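Long-range contacts in putative glucoamylase (Bacteroides uniformis, PDB 4GL3), which is probably a glycoside hydrolase of the glucoamylase type, expected to release glucose from alpha-glucans: residues G99-W104 against F129-L134; L158-E163 against S206-I211; G297-G302 against M344-E349; D307-Y312 against L367-F372. All coordinates share one frame; numbering follows the deposited sequence.

Interaction 1 (G99-W104 against F129-L134); sequences GMWAHW and FMFEGL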
# COMPACT_ATOMS: atom_id res chain seq x y z
N GLY A 99 -5.50 8.09 18.76
CA GLY A 99 -5.79 6.80 18.16
C GLY A 99 -4.88 6.38 17.01
O GLY A 99 -5.05 5.27 16.47
N MSE A 100 -3.96 7.25 16.60
CA MSE A 100 -3.12 6.98 15.45
C MSE A 100 -1.74 6.59 15.94
O MSE A 100 -1.33 6.98 17.06
CB MSE A 100 -3.02 8.18 14.54
CG MSE A 100 -4.35 8.81 14.13
SE MSE A 100 -5.37 7.55 13.02
CE MSE A 100 -6.89 8.68 12.73
N TRP A 101 -1.00 5.87 15.10
CA TRP A 101 0.41 5.59 15.36
C TRP A 101 1.33 6.48 14.52
O TRP A 101 0.89 7.08 13.52
CB TRP A 101 0.71 4.09 15.08
CG TRP A 101 -0.23 3.15 15.80
CD1 TRP A 101 -0.14 2.75 17.08
CD2 TRP A 101 -1.43 2.53 15.27
NE1 TRP A 101 -1.17 1.85 17.39
CE2 TRP A 101 -1.98 1.73 16.28
CE3 TRP A 101 -2.06 2.55 14.04
CZ2 TRP A 101 -3.13 1.02 16.10
CZ3 TRP A 101 -3.22 1.84 13.85
CH2 TRP A 101 -3.73 1.06 14.87
N ALA A 102 2.59 6.51 14.95
CA ALA A 102 3.70 7.06 14.19
C ALA A 102 4.02 6.22 12.91
O ALA A 102 3.53 5.09 12.75
CB ALA A 102 4.95 7.25 15.08
N HIS A 103 4.76 6.82 11.98
CA HIS A 103 5.25 6.14 10.77
C HIS A 103 6.14 4.96 11.23
O HIS A 103 5.95 3.84 10.78
CB HIS A 103 5.96 7.16 9.91
CG HIS A 103 6.45 6.67 8.58
ND1 HIS A 103 6.80 7.55 7.56
CD2 HIS A 103 6.70 5.42 8.10
CE1 HIS A 103 7.22 6.85 6.51
NE2 HIS A 103 7.17 5.56 6.81
N TRP A 104 7.11 5.25 12.08
CA TRP A 104 8.04 4.24 12.60
C TRP A 104 7.89 4.09 14.11
O TRP A 104 7.70 5.07 14.81
CB TRP A 104 9.48 4.65 12.31
CG TRP A 104 9.93 4.49 10.89
CD1 TRP A 104 9.28 3.88 9.89
CD2 TRP A 104 11.18 4.93 10.36
NE1 TRP A 104 10.04 3.90 8.74
CE2 TRP A 104 11.21 4.55 9.00
CE3 TRP A 104 12.28 5.61 10.90
CZ2 TRP A 104 12.29 4.82 8.16
CZ3 TRP A 104 13.38 5.87 10.06
CH2 TRP A 104 13.36 5.48 8.70
N PHE A 129 -3.24 2.94 6.27
CA PHE A 129 -2.84 1.71 5.62
C PHE A 129 -2.89 0.54 6.61
O PHE A 129 -3.32 -0.60 6.26
CB PHE A 129 -1.47 1.84 4.98
CG PHE A 129 -1.38 2.89 3.90
CD1 PHE A 129 -2.47 3.15 3.04
CD2 PHE A 129 -0.20 3.56 3.70
CE1 PHE A 129 -2.35 4.11 2.01
CE2 PHE A 129 -0.08 4.54 2.70
CZ PHE A 129 -1.16 4.82 1.88
N MSE A 130 -2.56 0.82 7.87
CA MSE A 130 -2.73 -0.21 8.92
C MSE A 130 -4.23 -0.56 9.06
O MSE A 130 -4.57 -1.74 9.12
CB MSE A 130 -2.09 0.19 10.27
CG MSE A 130 -2.47 -0.77 11.40
SE MSE A 130 -1.75 -2.54 11.13
CE MSE A 130 0.07 -2.13 11.44
N PHE A 131 -5.11 0.44 9.13
CA PHE A 131 -6.56 0.17 9.28
C PHE A 131 -7.13 -0.52 8.04
O PHE A 131 -8.04 -1.31 8.13
CB PHE A 131 -7.34 1.44 9.65
CG PHE A 131 -7.26 1.77 11.13
CD1 PHE A 131 -7.79 0.93 12.05
CD2 PHE A 131 -6.54 2.86 11.58
CE1 PHE A 131 -7.67 1.15 13.42
CE2 PHE A 131 -6.44 3.13 12.94
CZ PHE A 131 -7.00 2.26 13.86
N GLU A 132 -6.59 -0.21 6.87
CA GLU A 132 -7.00 -0.93 5.64
C GLU A 132 -6.81 -2.44 5.84
O GLU A 132 -7.74 -3.25 5.70
CB GLU A 132 -6.22 -0.36 4.43
CG GLU A 132 -6.61 -0.94 3.07
CD GLU A 132 -5.78 -0.36 1.94
OE1 GLU A 132 -4.82 0.43 2.17
OE2 GLU A 132 -6.08 -0.67 0.78
N GLY A 133 -5.63 -2.84 6.28
CA GLY A 133 -5.42 -4.21 6.67
C GLY A 133 -6.23 -4.74 7.85
O GLY A 133 -6.75 -5.83 7.78
N LEU A 134 -6.34 -3.97 8.94
CA LEU A 134 -7.05 -4.46 10.12
C LEU A 134 -8.53 -4.63 9.82
O LEU A 134 -9.16 -5.57 10.33
CB LEU A 134 -6.82 -3.59 11.37
CG LEU A 134 -5.39 -3.49 11.97
CD1 LEU A 134 -5.41 -2.52 13.18
CD2 LEU A 134 -4.83 -4.86 12.37
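W101 reaches helix 124-140 with the outer rim of its indole, where CZ3 and CH2 meet F131, M130 and L134. CZ3 lies 3.6 Å from CE2 of F131, and CH2 is equally close to F131 CZ. The two six-membered rings are close to parallel but slid apart, with centroids 5.2 Å from each other and planes at 29°, so they barely overlap. In selenomethionine M130 a chi1 of 171° carries CG out toward the indole, where it meets W101 CZ3 at 3.7 Å. One helical turn on, CD1 of L134 comes near CH2 of W101 at 4.3 Å. G99 O approaches the edge of the F131 ring close to its plane.

The indole is positioned from its polar end: NE1 bonds to the carbonyl of L89, while the backbone N of W101 is held by S127 OG. L158 of helix 146-161 packs against W101, F131 and L134 alike. With the indole N-H satisfied away from helix 124-140, the contact between the two segments is carried by dispersion and hydrophobic burial, with no hydrogen bond across it.

Interaction 2 (L158-E163 against S206-I211); sequences LWRQAE and SPTYPI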
# COMPACT_ATOMS: atom_id res chain seq x y z
N LEU A 158 -9.81 -0.50 18.40
CA LEU A 158 -8.84 0.34 17.69
C LEU A 158 -9.50 1.19 16.62
O LEU A 158 -9.27 2.42 16.51
CB LEU A 158 -7.72 -0.50 17.04
CG LEU A 158 -6.71 -1.12 17.99
CD1 LEU A 158 -5.74 -1.98 17.18
CD2 LEU A 158 -5.96 -0.03 18.75
N TRP A 159 -10.36 0.56 15.83
CA TRP A 159 -11.06 1.29 14.78
C TRP A 159 -11.94 2.40 15.38
O TRP A 159 -11.92 3.52 14.88
CB TRP A 159 -11.89 0.31 13.94
CG TRP A 159 -12.89 0.89 13.00
CD1 TRP A 159 -14.23 0.58 12.95
CD2 TRP A 159 -12.66 1.79 11.90
NE1 TRP A 159 -14.84 1.26 11.91
CE2 TRP A 159 -13.90 2.00 11.26
CE3 TRP A 159 -11.54 2.47 11.43
CZ2 TRP A 159 -14.04 2.88 10.20
CZ3 TRP A 159 -11.67 3.32 10.35
CH2 TRP A 159 -12.92 3.53 9.75
N ARG A 160 -12.71 2.10 16.44
CA ARG A 160 -13.55 3.12 17.06
C ARG A 160 -12.72 4.27 17.74
O ARG A 160 -13.20 5.39 17.82
CB ARG A 160 -14.55 2.53 18.04
CG ARG A 160 -15.62 1.64 17.37
CD ARG A 160 -16.45 0.93 18.42
NE ARG A 160 -17.24 1.93 19.13
CZ ARG A 160 -18.34 2.49 18.65
NH1 ARG A 160 -18.84 2.14 17.47
NH2 ARG A 160 -18.94 3.41 19.37
N GLN A 161 -11.48 3.99 18.11
CA GLN A 161 -10.63 4.99 18.78
C GLN A 161 -9.83 5.89 17.82
O GLN A 161 -9.19 6.85 18.28
CB GLN A 161 -9.70 4.30 19.78
CG GLN A 161 -10.37 3.71 21.01
CD GLN A 161 -9.34 3.20 22.06
OE1 GLN A 161 -8.21 2.81 21.73
NE2 GLN A 161 -9.72 3.22 23.32
N ALA A 162 -9.89 5.62 16.50
CA ALA A 162 -9.10 6.37 15.52
C ALA A 162 -9.82 7.69 15.24
O ALA A 162 -10.88 7.67 14.62
CB ALA A 162 -8.87 5.59 14.24
N GLU A 163 -9.22 8.82 15.67
CA GLU A 163 -9.90 10.15 15.64
C GLU A 163 -9.67 10.91 14.34
O GLU A 163 -9.00 11.96 14.30
CB GLU A 163 -9.46 11.01 16.83
CG GLU A 163 -9.84 10.47 18.21
CD GLU A 163 -9.07 11.21 19.30
OE1 GLU A 163 -9.03 12.47 19.27
OE2 GLU A 163 -8.46 10.52 20.14
N SER A 206 -15.85 6.37 9.55
CA SER A 206 -15.77 6.25 11.03
C SER A 206 -17.11 6.30 11.72
O SER A 206 -17.93 7.20 11.44
CB SER A 206 -14.88 7.36 11.61
OG SER A 206 -14.74 7.22 13.02
N PRO A 207 -17.39 5.34 12.62
CA PRO A 207 -18.62 5.41 13.39
C PRO A 207 -18.55 6.41 14.54
O PRO A 207 -19.56 6.67 15.16
CB PRO A 207 -18.75 3.99 13.96
CG PRO A 207 -17.33 3.55 14.13
CD PRO A 207 -16.66 4.08 12.90
N THR A 208 -17.37 6.96 14.83
CA THR A 208 -17.16 7.70 16.06
C THR A 208 -16.57 9.08 15.85
O THR A 208 -16.95 9.98 16.54
CB THR A 208 -16.21 6.90 16.97
OG1 THR A 208 -15.15 6.39 16.15
CG2 THR A 208 -16.97 5.70 17.65
N TYR A 209 -15.66 9.25 14.90
CA TYR A 209 -15.01 10.54 14.63
C TYR A 209 -14.98 10.82 13.11
O TYR A 209 -13.92 11.02 12.54
CB TYR A 209 -13.59 10.49 15.16
CG TYR A 209 -13.50 10.22 16.62
CD1 TYR A 209 -13.69 11.27 17.55
CD2 TYR A 209 -13.25 8.92 17.11
CE1 TYR A 209 -13.63 11.03 18.93
CE2 TYR A 209 -13.19 8.68 18.49
CZ TYR A 209 -13.36 9.73 19.38
OH TYR A 209 -13.32 9.51 20.73
N PRO A 210 -16.13 10.78 12.46
CA PRO A 210 -16.16 10.94 10.99
C PRO A 210 -15.91 12.38 10.53
O PRO A 210 -16.17 13.34 11.28
CB PRO A 210 -17.59 10.56 10.62
CG PRO A 210 -18.39 10.95 11.84
CD PRO A 210 -17.47 10.59 13.02
N ILE A 211 -15.41 12.50 9.31
CA ILE A 211 -15.27 13.79 8.62
C ILE A 211 -16.58 14.20 7.93
O ILE A 211 -17.39 13.36 7.56
CB ILE A 211 -14.10 13.77 7.60
CG1 ILE A 211 -14.38 12.73 6.47
CG2 ILE A 211 -12.77 13.50 8.30
CD1 ILE A 211 -13.50 12.87 5.28
O HOH W 1 -12.57 5.80 13.41
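The ring of Y209 carries E163 on one face: CG of the glutamate sits 3.6 Å from the ring centroid and only 5° off the normal, a CH-pi contact over the centre. At the edge of the same ring, in its plane, R160 O lies 3.4 Å from CE2. The guanidinium of R160 has T208 CG2 over one face, 3.5 Å from NH2, offset toward the rim. The indole of W159 meets P207 CD obliquely and has a water above the rim of one face; its NE1 is bonded to D405.

T208 OG1 donates to R160 O at 2.8 Å. Its chi1 of 43° sets OG1 between the backbone N and the carbonyl carbon, which turns CG2 toward the arginine. S206 OG organises the loop from within, accepting from T208 N and, at 2.9 Å, from Y209 N, as in an ST turn and ST motif. The water accepts from S206 OG at 2.6 Å and donates to W159 O and A162 O. Beyond the pair, E163 OE1 is held by H98.

Three carbonyls at and just beyond the end of helix 146-161, those of W159, R160 and A162, thus receive a hydroxyl or water proton, while the aromatic ring lies flat against the chain that leaves the helix.

Interaction 3 (G297-G302 against M344-E349); sequences GEKCWG and MRYFYE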
# COMPACT_ATOMS: atom_id res chain seq x y z
N GLY A 297 11.65 -1.40 -21.72
CA GLY A 297 10.88 -2.07 -22.80
C GLY A 297 9.66 -2.82 -22.31
O GLY A 297 9.26 -2.70 -21.16
N GLU A 298 9.08 -3.61 -23.20
CA GLU A 298 7.88 -4.40 -22.91
C GLU A 298 8.11 -5.40 -21.79
O GLU A 298 7.20 -5.71 -21.05
CB GLU A 298 7.43 -5.15 -24.16
CG GLU A 298 6.97 -4.18 -25.24
CD GLU A 298 6.56 -4.87 -26.52
OE1 GLU A 298 6.36 -6.11 -26.48
OE2 GLU A 298 6.43 -4.17 -27.55
N LYS A 299 9.33 -5.91 -21.70
CA LYS A 299 9.68 -6.92 -20.71
C LYS A 299 10.15 -6.27 -19.43
O LYS A 299 10.20 -6.90 -18.41
CB LYS A 299 10.78 -7.82 -21.27
CG LYS A 299 10.30 -8.61 -22.47
CD LYS A 299 11.02 -9.94 -22.61
CE LYS A 299 10.33 -10.81 -23.67
NZ LYS A 299 8.85 -10.86 -23.43
N CYS A 300 10.48 -4.99 -19.51
CA CYS A 300 11.19 -4.33 -18.45
C CYS A 300 10.66 -2.89 -18.31
O CYS A 300 11.17 -1.96 -18.93
CB CYS A 300 12.67 -4.37 -18.79
SG CYS A 300 13.70 -3.84 -17.44
N TRP A 301 9.60 -2.77 -17.51
CA TRP A 301 8.90 -1.51 -17.27
C TRP A 301 8.45 -1.44 -15.84
O TRP A 301 8.38 -2.47 -15.15
CB TRP A 301 7.67 -1.37 -18.18
CG TRP A 301 6.59 -2.40 -18.00
CD1 TRP A 301 6.54 -3.64 -18.56
CD2 TRP A 301 5.38 -2.28 -17.22
NE1 TRP A 301 5.39 -4.30 -18.18
CE2 TRP A 301 4.66 -3.49 -17.36
CE3 TRP A 301 4.84 -1.28 -16.41
CZ2 TRP A 301 3.44 -3.71 -16.74
CZ3 TRP A 301 3.64 -1.50 -15.79
CH2 TRP A 301 2.95 -2.71 -15.96
N GLY A 302 8.14 -0.22 -15.41
CA GLY A 302 7.55 0.05 -14.11
C GLY A 302 8.41 1.00 -13.31
O GLY A 302 9.45 0.61 -12.78
N MSE A 344 7.14 -9.95 -14.89
CA MSE A 344 7.42 -10.91 -13.83
C MSE A 344 8.33 -12.03 -14.34
O MSE A 344 9.30 -12.40 -13.68
CB MSE A 344 6.14 -11.52 -13.29
CG MSE A 344 6.30 -12.24 -11.94
SE MSE A 344 4.64 -13.13 -11.33
CE MSE A 344 3.50 -11.58 -11.14
N ARG A 345 8.02 -12.56 -15.51
CA ARG A 345 8.77 -13.68 -16.03
C ARG A 345 10.18 -13.24 -16.43
O ARG A 345 11.14 -14.00 -16.26
CB ARG A 345 8.04 -14.34 -17.21
CG ARG A 345 8.67 -15.66 -17.68
CD ARG A 345 7.75 -16.39 -18.66
NE ARG A 345 6.52 -16.84 -18.02
CZ ARG A 345 6.39 -17.95 -17.30
NH1 ARG A 345 7.44 -18.77 -17.13
NH2 ARG A 345 5.21 -18.25 -16.75
N TYR A 346 10.30 -12.03 -16.97
CA TYR A 346 11.60 -11.48 -17.35
C TYR A 346 12.48 -11.27 -16.10
O TYR A 346 13.67 -11.63 -16.09
CB TYR A 346 11.43 -10.17 -18.14
CG TYR A 346 12.74 -9.46 -18.44
CD1 TYR A 346 13.61 -9.92 -19.43
CD2 TYR A 346 13.12 -8.34 -17.71
CE1 TYR A 346 14.80 -9.27 -19.70
CE2 TYR A 346 14.31 -7.69 -17.97
CZ TYR A 346 15.14 -8.16 -18.94
OH TYR A 346 16.30 -7.49 -19.16
N PHE A 347 11.87 -10.73 -15.03
CA PHE A 347 12.59 -10.46 -13.81
C PHE A 347 13.09 -11.76 -13.19
O PHE A 347 14.19 -11.80 -12.66
CB PHE A 347 11.72 -9.74 -12.77
CG PHE A 347 11.25 -8.36 -13.17
CD1 PHE A 347 11.93 -7.59 -14.10
CD2 PHE A 347 10.12 -7.83 -12.58
CE1 PHE A 347 11.47 -6.33 -14.44
CE2 PHE A 347 9.66 -6.57 -12.90
CZ PHE A 347 10.34 -5.81 -13.84
N TYR A 348 12.27 -12.81 -13.26
CA TYR A 348 12.63 -14.09 -12.68
C TYR A 348 13.59 -14.87 -13.57
O TYR A 348 14.64 -15.32 -13.11
CB TYR A 348 11.39 -14.94 -12.41
CG TYR A 348 11.71 -16.25 -11.73
CD1 TYR A 348 12.03 -16.30 -10.37
CD2 TYR A 348 11.67 -17.43 -12.42
CE1 TYR A 348 12.33 -17.49 -9.75
CE2 TYR A 348 11.96 -18.62 -11.80
CZ TYR A 348 12.29 -18.63 -10.47
OH TYR A 348 12.60 -19.79 -9.87
N GLU A 349 13.22 -15.06 -14.84
CA GLU A 349 13.98 -15.95 -15.69
C GLU A 349 15.25 -15.29 -16.20
O GLU A 349 16.26 -15.93 -16.27
CB GLU A 349 13.12 -16.50 -16.87
CG GLU A 349 11.97 -17.40 -16.41
CD GLU A 349 11.09 -17.99 -17.51
OE1 GLU A 349 11.27 -17.70 -18.70
OE2 GLU A 349 10.19 -18.78 -17.15
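K299 and C300 belong to a tight turn in the loop between helix 271-288 and strand 305-306, and they pack against the last turns of helix 337-349, on Y346 and F347. The turn is pinned by two backbone bonds between its ends, G297 N to C300 O and C300 N to G297 O. Across the contact, K299 CB stands over one face of the Y346 ring, 4.2 Å from its centroid and 27° off the normal, a CH-pi contact displaced toward CG, to which the separation is 3.8 Å. The carbonyl O of K299 comes 3.3 Å from CD2 of the same ring. C300 takes the neighbouring position: its CB is 3.8 Å from Y346 CE2, and SG, anti to the backbone N (chi1 -170°), is 3.9 Å from that atom in an oblique sulfur-aromatic contact. F347 meets the loop more loosely, with W301 O near the plane of its ring at the edge, 4.1 Å from CZ.

The lysine crosses the tyrosine at about a right angle and carries its amine onward to a salt bridge with E342, one turn earlier on the helix. W301 turns away from 344-349, yet its NE1 bonds to Y339 O on the same helix. On the helix itself R345 NH1 and E349 OE2 form a salt bridge of 2.8 Å, and R345 NH2 reaches D15. The arrangement is a loop turn laid on two successive aromatic side chains of a helix, one of the loop-to-helix joints of a mainly helical fold, consistent with the alpha/alpha barrel of six-hairpin glycoside hydrolases.

Interaction 4 (D307-Y312 against L367-F372); sequences DGDKGY and LTENWF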
# COMPACT_ATOMS: atom_id res chain seq x y z
N ASP A 307 14.53 2.37 -3.59
CA ASP A 307 15.97 2.52 -3.60
C ASP A 307 16.47 2.68 -5.04
O ASP A 307 15.78 2.33 -6.02
CB ASP A 307 16.65 1.32 -2.92
CG ASP A 307 16.56 1.34 -1.39
OD1 ASP A 307 16.05 2.32 -0.79
OD2 ASP A 307 17.03 0.35 -0.78
N GLY A 308 17.68 3.23 -5.15
CA GLY A 308 18.29 3.52 -6.42
C GLY A 308 19.80 3.55 -6.29
O GLY A 308 20.33 3.69 -5.20
N ASP A 309 20.48 3.42 -7.42
CA ASP A 309 21.93 3.44 -7.41
C ASP A 309 22.52 4.75 -6.85
O ASP A 309 23.62 4.73 -6.33
CB ASP A 309 22.50 3.15 -8.80
CG ASP A 309 21.95 4.08 -9.89
OD1 ASP A 309 20.71 4.12 -10.10
OD2 ASP A 309 22.76 4.74 -10.56
N LYS A 310 21.79 5.86 -6.92
CA LYS A 310 22.26 7.12 -6.36
C LYS A 310 21.51 7.48 -5.08
O LYS A 310 21.67 8.56 -4.54
CB LYS A 310 22.02 8.24 -7.38
CG LYS A 310 22.69 8.06 -8.75
CD LYS A 310 24.21 8.04 -8.65
CE LYS A 310 24.85 8.79 -9.82
NZ LYS A 310 26.17 8.22 -10.21
N GLY A 311 20.65 6.59 -4.61
CA GLY A 311 19.85 6.86 -3.42
C GLY A 311 18.37 6.72 -3.71
O GLY A 311 17.96 6.54 -4.86
N TYR A 312 17.56 6.84 -2.65
CA TYR A 312 16.12 6.64 -2.73
C TYR A 312 15.51 7.81 -3.46
O TYR A 312 15.95 8.93 -3.28
CB TYR A 312 15.53 6.46 -1.34
CG TYR A 312 14.05 6.12 -1.30
CD1 TYR A 312 13.07 7.11 -1.37
CD2 TYR A 312 13.64 4.79 -1.13
CE1 TYR A 312 11.74 6.77 -1.34
CE2 TYR A 312 12.30 4.45 -1.10
CZ TYR A 312 11.35 5.44 -1.20
OH TYR A 312 10.00 5.08 -1.13
N LEU A 367 19.93 -1.28 -15.07
CA LEU A 367 20.78 -2.02 -16.02
C LEU A 367 21.84 -1.12 -16.67
O LEU A 367 22.92 -1.61 -17.03
CB LEU A 367 19.93 -2.73 -17.08
CG LEU A 367 19.03 -3.86 -16.59
CD1 LEU A 367 18.38 -4.56 -17.78
CD2 LEU A 367 19.81 -4.84 -15.73
N THR A 368 21.56 0.19 -16.81
CA THR A 368 22.54 1.12 -17.39
C THR A 368 23.77 1.21 -16.49
O THR A 368 24.87 1.24 -17.00
CB THR A 368 21.98 2.56 -17.62
OG1 THR A 368 20.72 2.50 -18.31
CG2 THR A 368 22.97 3.41 -18.46
N GLU A 369 23.60 1.29 -15.17
CA GLU A 369 24.75 1.38 -14.24
C GLU A 369 25.16 0.01 -13.69
O GLU A 369 25.99 -0.07 -12.80
CB GLU A 369 24.46 2.31 -13.06
CG GLU A 369 23.88 3.67 -13.41
CD GLU A 369 24.79 4.52 -14.27
OE1 GLU A 369 26.02 4.35 -14.18
OE2 GLU A 369 24.28 5.36 -15.03
N ASN A 370 24.54 -1.05 -14.20
CA ASN A 370 24.75 -2.42 -13.75
C ASN A 370 24.56 -2.61 -12.24
O ASN A 370 25.34 -3.26 -11.59
CB ASN A 370 26.14 -2.92 -14.22
CG ASN A 370 26.31 -4.42 -14.07
OD1 ASN A 370 25.35 -5.19 -14.13
ND2 ASN A 370 27.54 -4.84 -13.85
N TRP A 371 23.50 -2.03 -11.70
CA TRP A 371 23.26 -2.02 -10.27
C TRP A 371 21.98 -2.77 -9.93
O TRP A 371 20.94 -2.60 -10.58
CB TRP A 371 23.20 -0.57 -9.78
CG TRP A 371 22.79 -0.41 -8.36
CD1 TRP A 371 23.60 -0.43 -7.28
CD2 TRP A 371 21.45 -0.19 -7.87
NE1 TRP A 371 22.85 -0.25 -6.13
CE2 TRP A 371 21.54 -0.09 -6.47
CE3 TRP A 371 20.20 -0.05 -8.49
CZ2 TRP A 371 20.42 0.09 -5.67
CZ3 TRP A 371 19.09 0.15 -7.69
CH2 TRP A 371 19.20 0.23 -6.28
N PHE A 372 22.05 -3.59 -8.90
CA PHE A 372 20.89 -4.27 -8.34
C PHE A 372 20.86 -3.97 -6.84
O PHE A 372 21.87 -4.11 -6.16
CB PHE A 372 21.01 -5.78 -8.60
CG PHE A 372 20.88 -6.15 -10.05
CD1 PHE A 372 21.94 -5.99 -10.91
CD2 PHE A 372 19.66 -6.59 -10.57
CE1 PHE A 372 21.80 -6.28 -12.26
CE2 PHE A 372 19.50 -6.87 -11.91
CZ PHE A 372 20.57 -6.71 -12.75
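D307, which rests against the six-membered end of the W371 indole, has its OD2 gripped by two groups outside the contact, a salt bridge from R44 and a hydrogen bond with S375 OG. Its carbonyl carbon is 3.9 Å from W371 CH2. The chain then runs over one face of the indole: G308 C lies 3.4 Å from CH2, and D309 N is 3.6 Å from CZ3. D309 CA follows above the five-membered ring, 3.8 Å from its centroid and 16° off the normal. Because W371 CG is anti to its own backbone nitrogen (chi1 172°), the indole extends beneath G308 and D309, the first two residues of the type I turn G308-G311. W371 stands on the antiparallel pair 365-366/371-372, where N370 and W371 face N366 in a G1 beta bulge; the contact joins this hairpin to the turn between strands 305-306 and 313-314.

D309 OD2 lies 3.2 Å from E369 CG. The two carboxylates are nearly parallel, at 9°, but OD2 of D309 and OE2 of E369 stay 4.8 Å apart, and like charges would probably disfavour a closer approach. Between the segments the contact is carried by peptide and CH groups on an indole face, with a D309 OD1-N366 ND2 bond tying the turn to the adjoining strand.

How the interactions relate
From the N terminus, interaction 1 closes first, bringing the loop before strand 104-106 onto helix 124-140. Interaction 2 follows in series, joining the end of the next helix, 146-161, to the loop between helices 197-205 and 213-220. The two touch, F131 of interaction 1 packing on W159 and A162, on the same side of the chain's centre. Interactions 3 and 4 come later and cross, their segments alternating: interaction 3 joins the loop after helix 271-288 to helix 337-349, interaction 4 the turn between strands 305-306 and 313-314 to the hairpin 365-366/371-372. They meet where Y346 OH lies 3.9 Å from L367 CD1. Interaction 2 sits opposite both, with centres about 42 Å away.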